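Local coordinates for hypothetical protein SO2946 (Shewanella oneidensis, PDB 2A5Z) that is of unknown function but binds magnesium and has a jelly-roll fold with a carbohydrate-binding module, so it may recognise carbohydrates, at residues H87-S95 / I241-I249; A133-G144 / T225-T236. All blocks are in the same frame, centred on the assembly; numbering follows the deposited sequence.

Interaction 1: H87-S95 / I241-I249. With MG (magnesium ion), chain F.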
loop_
_atom_site.group_PDB
_atom_site.type_symbol
_atom_site.label_atom_id
_atom_site.label_comp_id
_atom_site.label_asym_id
_atom_site.label_seq_id
_atom_site.Cartn_x
_atom_site.Cartn_y
_atom_site.Cartn_z
ATOM N N HIS C 87 1.190 6.572 -21.749
ATOM C CA HIS C 87 1.508 5.453 -20.877
ATOM C C HIS C 87 2.315 5.931 -19.670
ATOM O O HIS C 87 3.541 6.013 -19.715
ATOM C CB HIS C 87 2.212 4.342 -21.675
ATOM C CG HIS C 87 1.343 3.756 -22.747
ATOM N ND1 HIS C 87 0.362 2.825 -22.479
ATOM C CD2 HIS C 87 1.260 4.022 -24.073
ATOM C CE1 HIS C 87 -0.264 2.513 -23.600
ATOM N NE2 HIS C 87 0.259 3.229 -24.583
ATOM N N PHE C 88 1.596 6.265 -18.603
ATOM C CA PHE C 88 2.176 6.850 -17.397
ATOM C C PHE C 88 2.646 5.727 -16.488
ATOM O O PHE C 88 1.834 4.942 -16.032
ATOM C CB PHE C 88 1.104 7.677 -16.679
ATOM C CG PHE C 88 1.524 8.215 -15.336
ATOM C CD1 PHE C 88 2.374 9.315 -15.242
ATOM C CD2 PHE C 88 1.040 7.648 -14.163
ATOM C CE1 PHE C 88 2.751 9.823 -14.001
ATOM C CE2 PHE C 88 1.413 8.151 -12.912
ATOM C CZ PHE C 88 2.271 9.240 -12.835
ATOM N N GLY C 89 3.947 5.665 -16.224
ATOM C CA GLY C 89 4.514 4.635 -15.370
ATOM C C GLY C 89 4.606 3.321 -16.117
ATOM O O GLY C 89 3.618 2.635 -16.294
ATOM N N VAL C 90 5.798 2.979 -16.578
ATOM C CA VAL C 90 6.011 1.762 -17.357
ATOM C C VAL C 90 7.178 1.001 -16.740
ATOM O O VAL C 90 8.230 1.589 -16.492
ATOM C CB VAL C 90 6.341 2.086 -18.844
ATOM C CG1 VAL C 90 6.690 0.801 -19.633
ATOM C CG2 VAL C 90 5.181 2.841 -19.518
ATOM N N GLN C 91 6.979 -0.295 -16.491
ATOM C CA GLN C 91 8.029 -1.161 -15.967
ATOM C C GLN C 91 8.585 -2.057 -17.079
ATOM O O GLN C 91 7.940 -3.045 -17.456
ATOM C CB GLN C 91 7.493 -2.016 -14.801
ATOM C CG GLN C 91 8.493 -3.010 -14.212
ATOM C CD GLN C 91 9.683 -2.339 -13.571
ATOM O OE1 GLN C 91 10.724 -2.164 -14.205
ATOM N NE2 GLN C 91 9.538 -1.943 -12.319
ATOM N N PRO C 92 9.769 -1.700 -17.624
ATOM C CA PRO C 92 10.459 -2.567 -18.574
ATOM C C PRO C 92 11.184 -3.680 -17.829
ATOM O O PRO C 92 11.630 -3.484 -16.685
ATOM C CB PRO C 92 11.469 -1.630 -19.251
ATOM C CG PRO C 92 11.157 -0.254 -18.738
ATOM C CD PRO C 92 10.525 -0.460 -17.406
ATOM N N ILE C 93 11.301 -4.836 -18.476
ATOM C CA ILE C 93 11.782 -6.049 -17.811
ATOM C C ILE C 93 12.820 -6.744 -18.700
ATOM O O ILE C 93 12.618 -6.890 -19.907
ATOM C CB ILE C 93 10.580 -6.994 -17.447
ATOM C CG1 ILE C 93 9.590 -6.269 -16.520
ATOM C CG2 ILE C 93 11.055 -8.289 -16.788
ATOM C CD1 ILE C 93 8.153 -6.791 -16.585
ATOM N N VAL C 94 13.942 -7.143 -18.102
ATOM C CA VAL C 94 15.044 -7.762 -18.844
ATOM C C VAL C 94 15.489 -9.068 -18.166
ATOM O O VAL C 94 15.493 -9.181 -16.933
ATOM C CB VAL C 94 16.221 -6.753 -19.053
ATOM C CG1 VAL C 94 17.469 -7.424 -19.606
ATOM C CG2 VAL C 94 15.801 -5.633 -19.987
ATOM N N SER C 95 15.826 -10.062 -18.987
ATOM C CA SER C 95 16.259 -11.369 -18.510
ATOM C C SER C 95 17.579 -11.309 -17.733
ATOM O O SER C 95 18.333 -10.343 -17.836
ATOM C CB SER C 95 16.403 -12.335 -19.684
ATOM O OG SER C 95 17.505 -11.989 -20.505
ATOM N N ILE C 241 18.095 -10.067 -22.560
ATOM C CA ILE C 241 16.939 -10.236 -23.429
ATOM C C ILE C 241 15.775 -9.449 -22.841
ATOM O O ILE C 241 15.380 -9.688 -21.694
ATOM C CB ILE C 241 16.522 -11.722 -23.582
ATOM C CG1 ILE C 241 17.669 -12.558 -24.145
ATOM C CG2 ILE C 241 15.259 -11.840 -24.456
ATOM C CD1 ILE C 241 17.376 -14.053 -24.180
ATOM N N SER C 242 15.238 -8.512 -23.624
ATOM C CA SER C 242 14.057 -7.751 -23.210
ATOM C C SER C 242 12.828 -8.650 -23.181
ATOM O O SER C 242 12.631 -9.486 -24.078
ATOM C CB SER C 242 13.801 -6.560 -24.139
ATOM O OG SER C 242 14.793 -5.556 -23.997
ATOM N N LEU C 243 12.025 -8.494 -22.133
ATOM C CA LEU C 243 10.725 -9.162 -22.032
ATOM C C LEU C 243 9.637 -8.118 -22.266
ATOM O O LEU C 243 9.932 -7.011 -22.719
ATOM C CB LEU C 243 10.578 -9.866 -20.669
ATOM C CG LEU C 243 11.701 -10.867 -20.312
ATOM C CD1 LEU C 243 11.398 -11.608 -19.019
ATOM C CD2 LEU C 243 11.973 -11.858 -21.444
ATOM N N ILE C 244 8.389 -8.446 -21.959
ATOM C CA ILE C 244 7.303 -7.511 -22.224
ATOM C C ILE C 244 7.192 -6.457 -21.097
ATOM O O ILE C 244 7.215 -6.797 -19.919
ATOM C CB ILE C 244 5.984 -8.283 -22.560
ATOM C CG1 ILE C 244 6.103 -8.873 -23.987
ATOM C CG2 ILE C 244 4.745 -7.396 -22.396
ATOM C CD1 ILE C 244 4.908 -9.696 -24.484
ATOM N N SER C 245 7.121 -5.181 -21.475
ATOM C CA SER C 245 6.979 -4.078 -20.519
ATOM C C SER C 245 5.529 -3.926 -20.093
ATOM O O SER C 245 4.629 -4.210 -20.868
ATOM C CB SER C 245 7.471 -2.764 -21.131
ATOM O OG SER C 245 8.809 -2.883 -21.584
ATOM N N ILE C 246 5.299 -3.475 -18.862
ATOM C CA ILE C 246 3.923 -3.270 -18.375
ATOM C C ILE C 246 3.674 -1.831 -17.896
ATOM O O ILE C 246 4.465 -1.261 -17.130
ATOM C CB ILE C 246 3.477 -4.345 -17.331
ATOM C CG1 ILE C 246 1.995 -4.155 -16.934
ATOM C CG2 ILE C 246 4.444 -4.392 -16.126
ATOM C CD1 ILE C 246 1.338 -5.388 -16.321
ATOM N N ASP C 247 2.575 -1.270 -18.399
ATOM C CA ASP C 247 2.105 0.068 -18.063
ATOM C C ASP C 247 1.060 -0.029 -16.941
ATOM O O ASP C 247 1.125 0.687 -15.956
ATOM C CB ASP C 247 1.480 0.699 -19.324
ATOM C CG ASP C 247 0.803 2.047 -19.068
ATOM O OD1 ASP C 247 1.189 2.756 -18.129
ATOM O OD2 ASP C 247 -0.118 2.419 -19.833
ATOM N N LEU C 248 0.118 -0.953 -17.083
ATOM C CA LEU C 248 -1.103 -0.901 -16.298
ATOM C C LEU C 248 -1.784 -2.261 -16.269
ATOM O O LEU C 248 -1.857 -2.947 -17.292
ATOM C CB LEU C 248 -2.043 0.156 -16.910
ATOM C CG LEU C 248 -3.486 0.390 -16.449
ATOM C CD1 LEU C 248 -3.547 0.697 -14.969
ATOM C CD2 LEU C 248 -4.102 1.530 -17.247
ATOM N N ILE C 249 -2.274 -2.639 -15.092
ATOM C CA ILE C 249 -3.101 -3.830 -14.938
ATOM C C ILE C 249 -4.340 -3.457 -14.123
ATOM O O ILE C 249 -4.260 -2.613 -13.236
ATOM C CB ILE C 249 -2.300 -5.023 -14.303
ATOM C CG1 ILE C 249 -3.096 -6.335 -14.391
ATOM C CG2 ILE C 249 -1.822 -4.698 -12.871
ATOM C CD1 ILE C 249 -2.264 -7.596 -14.126
HETATM MG MG MG F . 1.482 2.813 -15.988
HETATM O O HOH W 1 10.534 -4.697 -21.324
#
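D247 and H87 meet at a magnesium site in the jelly-roll, where two segments run roughly antiparallel and pair in short ladders. D247 binds the metal twice, through its backbone O and through OD1, which lies 2.2 Å from the magnesium. F88 and G89 add their backbone O atoms, and D54 completes the set. The CG of D247 is anti to its backbone N (chi1 173°), which carries the carboxylate across to the metal and the histidine. OD2 of D247 takes the hydrogen bond from ND1 of H87 at 2.7 Å. This oxygen lies close to the imidazole plane, but the N-H comes from above the carboxylate plane, and the two planes stand 77° apart. D204 holds NE2 of H87, and R259 of a second subunit forms a salt bridge to OD2 of D247. The ring is thus held at both nitrogens, and the magnesium and R259 probably stabilise the carboxylate as an anion.

Further along, Q91 and I246 form a hydrogen-bonded antiparallel pair. I93 points toward the other segment. I93 CD1 sits 3.5 Å from I244 O, while I93 CG2 meets L243 CD1 at 4.0 Å. One water joins I93 N, L243 O and S245 OG. At the far end, the I241 N-H donates to OG of S95 at 2.9 Å, and this OG also bonds to T238 O.

Interaction 2: A133-G144 / T225-T236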
loop_
_atom_site.group_PDB
_atom_site.type_symbol
_atom_site.label_atom_id
_atom_site.label_comp_id
_atom_site.label_asym_id
_atom_site.label_seq_id
_atom_site.Cartn_x
_atom_site.Cartn_y
_atom_site.Cartn_z
ATOM N N ALA C 133 13.148 -17.115 -26.582
ATOM C CA ALA C 133 13.194 -17.324 -25.134
ATOM C C ALA C 133 12.080 -16.583 -24.374
ATOM O O ALA C 133 11.851 -16.851 -23.183
ATOM C CB ALA C 133 14.553 -16.923 -24.591
ATOM N N GLN C 134 11.396 -15.663 -25.061
ATOM C CA GLN C 134 10.325 -14.875 -24.446
ATOM C C GLN C 134 9.010 -15.655 -24.317
ATOM O O GLN C 134 8.490 -16.191 -25.302
ATOM C CB GLN C 134 10.090 -13.567 -25.209
ATOM C CG GLN C 134 11.297 -12.648 -25.308
ATOM C CD GLN C 134 11.217 -11.682 -26.486
ATOM O OE1 GLN C 134 10.342 -11.797 -27.351
ATOM N NE2 GLN C 134 12.141 -10.726 -26.529
ATOM N N LEU C 135 8.491 -15.706 -23.088
ATOM C CA LEU C 135 7.184 -16.295 -22.789
ATOM C C LEU C 135 6.419 -15.371 -21.848
ATOM O O LEU C 135 6.868 -15.096 -20.730
ATOM C CB LEU C 135 7.321 -17.705 -22.173
ATOM C CG LEU C 135 6.070 -18.428 -21.624
ATOM C CD1 LEU C 135 5.056 -18.774 -22.716
ATOM C CD2 LEU C 135 6.455 -19.685 -20.877
ATOM N N THR C 136 5.279 -14.887 -22.322
ATOM C CA THR C 136 4.400 -14.026 -21.545
ATOM C C THR C 136 2.981 -14.600 -21.552
ATOM O O THR C 136 2.549 -15.178 -22.550
ATOM C CB THR C 136 4.402 -12.582 -22.115
ATOM O OG1 THR C 136 5.751 -12.111 -22.182
ATOM C CG2 THR C 136 3.600 -11.633 -21.242
ATOM N N VAL C 137 2.279 -14.460 -20.427
ATOM C CA VAL C 137 0.888 -14.898 -20.305
ATOM C C VAL C 137 0.033 -13.806 -19.658
ATOM O O VAL C 137 0.431 -13.201 -18.663
ATOM C CB VAL C 137 0.737 -16.200 -19.458
ATOM C CG1 VAL C 137 -0.713 -16.696 -19.491
ATOM C CG2 VAL C 137 1.661 -17.295 -19.971
ATOM N N ILE C 138 -1.129 -13.549 -20.249
ATOM C CA ILE C 138 -2.183 -12.796 -19.584
ATOM C C ILE C 138 -3.296 -13.813 -19.287
ATOM O O ILE C 138 -3.988 -14.281 -20.187
ATOM C CB ILE C 138 -2.651 -11.560 -20.414
ATOM C CG1 ILE C 138 -1.520 -10.531 -20.515
ATOM C CG2 ILE C 138 -3.834 -10.881 -19.752
ATOM C CD1 ILE C 138 -1.201 -10.096 -21.935
ATOM N N GLY C 139 -3.408 -14.182 -18.015
ATOM C CA GLY C 139 -4.321 -15.223 -17.569
ATOM C C GLY C 139 -3.777 -15.902 -16.327
ATOM O O GLY C 139 -3.065 -15.276 -15.542
ATOM N N SER C 140 -4.116 -17.180 -16.152
ATOM C CA SER C 140 -3.634 -17.965 -15.022
ATOM C C SER C 140 -2.291 -18.600 -15.346
ATOM O O SER C 140 -1.973 -18.855 -16.512
ATOM C CB SER C 140 -4.649 -19.035 -14.627
ATOM O OG SER C 140 -4.879 -19.953 -15.683
ATOM N N THR C 141 -1.500 -18.853 -14.310
ATOM C CA THR C 141 -0.138 -19.342 -14.498
ATOM C C THR C 141 0.451 -19.917 -13.214
ATOM O O THR C 141 0.085 -19.508 -12.105
ATOM C CB THR C 141 0.801 -18.233 -15.086
ATOM O OG1 THR C 141 2.114 -18.768 -15.304
ATOM C CG2 THR C 141 0.888 -17.010 -14.170
ATOM N N SER C 142 1.343 -20.895 -13.372
ATOM C CA SER C 142 2.215 -21.300 -12.283
ATOM C C SER C 142 2.966 -20.053 -11.838
ATOM O O SER C 142 3.355 -19.220 -12.663
ATOM C CB SER C 142 3.246 -22.340 -12.751
ATOM O OG SER C 142 2.671 -23.307 -13.603
ATOM N N ILE C 143 3.168 -19.941 -10.534
ATOM C CA ILE C 143 3.936 -18.853 -9.945
ATOM C C ILE C 143 5.454 -19.023 -10.179
ATOM O O ILE C 143 5.935 -20.126 -10.471
ATOM C CB ILE C 143 3.598 -18.745 -8.423
ATOM C CG1 ILE C 143 3.523 -17.289 -7.969
ATOM C CG2 ILE C 143 4.523 -19.626 -7.556
ATOM C CD1 ILE C 143 2.716 -17.087 -6.684
ATOM N N GLY C 144 6.187 -17.915 -10.079
ATOM C CA GLY C 144 7.646 -17.938 -9.990
ATOM C C GLY C 144 8.399 -18.541 -11.159
ATOM O O GLY C 144 8.167 -18.173 -12.313
ATOM N N THR C 225 0.529 -21.676 -5.318
ATOM C CA THR C 225 1.344 -22.212 -6.427
ATOM C C THR C 225 0.986 -21.536 -7.752
ATOM O O THR C 225 1.731 -21.642 -8.741
ATOM C CB THR C 225 1.204 -23.756 -6.614
ATOM O OG1 THR C 225 -0.101 -24.065 -7.124
ATOM C CG2 THR C 225 1.434 -24.493 -5.306
ATOM N N ALA C 226 -0.152 -20.844 -7.774
ATOM C CA ALA C 226 -0.595 -20.156 -8.982
ATOM C C ALA C 226 -0.988 -18.705 -8.688
ATOM O O ALA C 226 -1.165 -18.328 -7.534
ATOM C CB ALA C 226 -1.749 -20.912 -9.625
ATOM N N HIS C 227 -1.087 -17.901 -9.747
ATOM C CA HIS C 227 -1.637 -16.552 -9.686
ATOM C C HIS C 227 -2.365 -16.288 -10.996
ATOM O O HIS C 227 -2.160 -17.015 -11.972
ATOM C CB HIS C 227 -0.522 -15.517 -9.509
ATOM C CG HIS C 227 -0.395 -14.972 -8.120
ATOM N ND1 HIS C 227 -0.377 -15.773 -6.997
ATOM C CD2 HIS C 227 -0.243 -13.700 -7.675
ATOM C CE1 HIS C 227 -0.231 -15.019 -5.922
ATOM N NE2 HIS C 227 -0.150 -13.758 -6.304
ATOM N N ILE C 228 -3.212 -15.262 -11.016
ATOM C CA ILE C 228 -3.873 -14.816 -12.247
ATOM C C ILE C 228 -3.541 -13.340 -12.528
ATOM O O ILE C 228 -3.610 -12.502 -11.632
ATOM C CB ILE C 228 -5.424 -15.129 -12.245
ATOM C CG1 ILE C 228 -6.073 -14.768 -13.593
ATOM C CG2 ILE C 228 -6.157 -14.503 -11.020
ATOM C CD1 ILE C 228 -7.394 -15.498 -13.862
ATOM N N GLY C 229 -3.130 -13.041 -13.762
ATOM C CA GLY C 229 -2.740 -11.685 -14.125
ATOM C C GLY C 229 -1.784 -11.627 -15.306
ATOM O O GLY C 229 -2.072 -12.165 -16.374
ATOM N N PHE C 230 -0.641 -10.978 -15.099
ATOM C CA PHE C 230 0.387 -10.817 -16.127
ATOM C C PHE C 230 1.682 -11.454 -15.649
ATOM O O PHE C 230 2.123 -11.207 -14.523
ATOM C CB PHE C 230 0.608 -9.320 -16.410
ATOM C CG PHE C 230 1.873 -9.003 -17.184
ATOM C CD1 PHE C 230 1.885 -9.032 -18.574
ATOM C CD2 PHE C 230 3.048 -8.650 -16.514
ATOM C CE1 PHE C 230 3.051 -8.724 -19.290
ATOM C CE2 PHE C 230 4.227 -8.335 -17.230
ATOM C CZ PHE C 230 4.216 -8.373 -18.621
ATOM N N LYS C 231 2.286 -12.277 -16.502
ATOM C CA LYS C 231 3.590 -12.844 -16.203
ATOM C C LYS C 231 4.450 -12.845 -17.460
ATOM O O LYS C 231 4.018 -13.324 -18.505
ATOM C CB LYS C 231 3.455 -14.271 -15.656
ATOM C CG LYS C 231 4.765 -14.868 -15.142
ATOM C CD LYS C 231 4.585 -16.309 -14.701
ATOM C CE LYS C 231 5.900 -16.881 -14.224
ATOM N NZ LYS C 231 5.882 -18.362 -14.111
ATOM N N THR C 232 5.661 -12.317 -17.353
ATOM C CA THR C 232 6.610 -12.375 -18.460
ATOM C C THR C 232 7.881 -13.049 -17.964
ATOM O O THR C 232 8.289 -12.852 -16.820
ATOM C CB THR C 232 6.860 -10.982 -19.096
ATOM O OG1 THR C 232 7.426 -11.136 -20.402
ATOM C CG2 THR C 232 7.768 -10.103 -18.225
ATOM N N GLN C 233 8.486 -13.852 -18.832
ATOM C CA GLN C 233 9.488 -14.830 -18.422
ATOM C C GLN C 233 10.518 -15.083 -19.517
ATOM O O GLN C 233 10.201 -15.019 -20.713
ATOM C CB GLN C 233 8.794 -16.154 -18.106
ATOM C CG GLN C 233 9.662 -17.191 -17.396
ATOM C CD GLN C 233 8.840 -18.331 -16.853
ATOM O OE1 GLN C 233 7.890 -18.774 -17.494
ATOM N NE2 GLN C 233 9.183 -18.801 -15.660
ATOM N N CYS C 234 11.743 -15.387 -19.097
ATOM C CA CYS C 234 12.786 -15.822 -20.021
ATOM C C CYS C 234 13.079 -17.297 -19.786
ATOM O O CYS C 234 13.379 -17.696 -18.665
ATOM C CB CYS C 234 14.053 -14.989 -19.854
ATOM S SG CYS C 234 15.316 -15.385 -21.093
ATOM N N LYS C 235 12.980 -18.097 -20.844
ATOM C CA LYS C 235 13.147 -19.547 -20.751
ATOM C C LYS C 235 14.605 -19.995 -20.719
ATOM O O LYS C 235 14.887 -21.151 -20.404
ATOM C CB LYS C 235 12.438 -20.244 -21.908
ATOM C CG LYS C 235 10.919 -20.240 -21.804
ATOM C CD LYS C 235 10.292 -21.121 -22.880
ATOM C CE LYS C 235 10.322 -20.435 -24.235
ATOM N NZ LYS C 235 9.815 -21.339 -25.305
ATOM N N THR C 236 15.520 -19.090 -21.061
ATOM C CA THR C 236 16.945 -19.416 -21.107
ATOM C C THR C 236 17.743 -18.663 -20.042
ATOM O O THR C 236 17.239 -17.727 -19.397
ATOM C CB THR C 236 17.568 -19.140 -22.499
ATOM O OG1 THR C 236 17.638 -17.725 -22.727
ATOM C CG2 THR C 236 16.761 -19.817 -23.612
#
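K231 stretches over T141 at about a right angle, with K231 CD 3.5 Å from T141 OG1. Its chain is fully extended, and CG is anti to the backbone N (chi1 -172°). This brings K231 NZ to two backbone carbonyls, with hydrogen bonds to S142 O at 3.0 Å and G144 O at 2.9 Å. NZ lies above the plane of each. T141 OG1 also donates to S142 O, from the opposite face to the lysine. Also on the K231 side, I143 CD1 packs obliquely on H227, whose ring meets H58 of a third subunit edge-to-face.

The strands pair antiparallel, 134-137 with 230-234 and 140-142 with 226-228. Both chains turn a corner where G139 and G229 exchange two backbone hydrogen bonds. Both glycines have backbone angles that side-chain-bearing residues seldom take.

On the other face, T136 and T232 run alongside each other, and their OG1 atoms share a hydrogen bond of 2.6 Å. The T136 methyl CG2 approaches CE1 of F230 at 3.5 Å. I138 CG1 comes to the edge of the same ring.

The buried ammonium of K231 therefore has carbonyl oxygens as partners across the contact, which tie the end of strand 140-142 and the following residues to strand 230-234 without a carboxylate from either segment.

Overall arrangement
The centres of interactions 1 and 2 lie 14 Å apart, and both contacts are buried. Along the chain the order is 87-95, 133-144, 225-236, 241-249, so the whole of interaction 2 falls between the two halves of interaction 1. Strands 230-234 and 245-254 follow each other and carry one contact into the next. The two contacts also touch: I244 N probably donates to T232 OG1, and I244 CD1 packs on T136 OG1. Interaction 2 belongs to the large curled sheet, while strand 245-254 belongs to the six-stranded sheet. Together they join both sheets of the jelly-roll, and the magnesium lies about 12 Å from the F230 side chain of interaction 2.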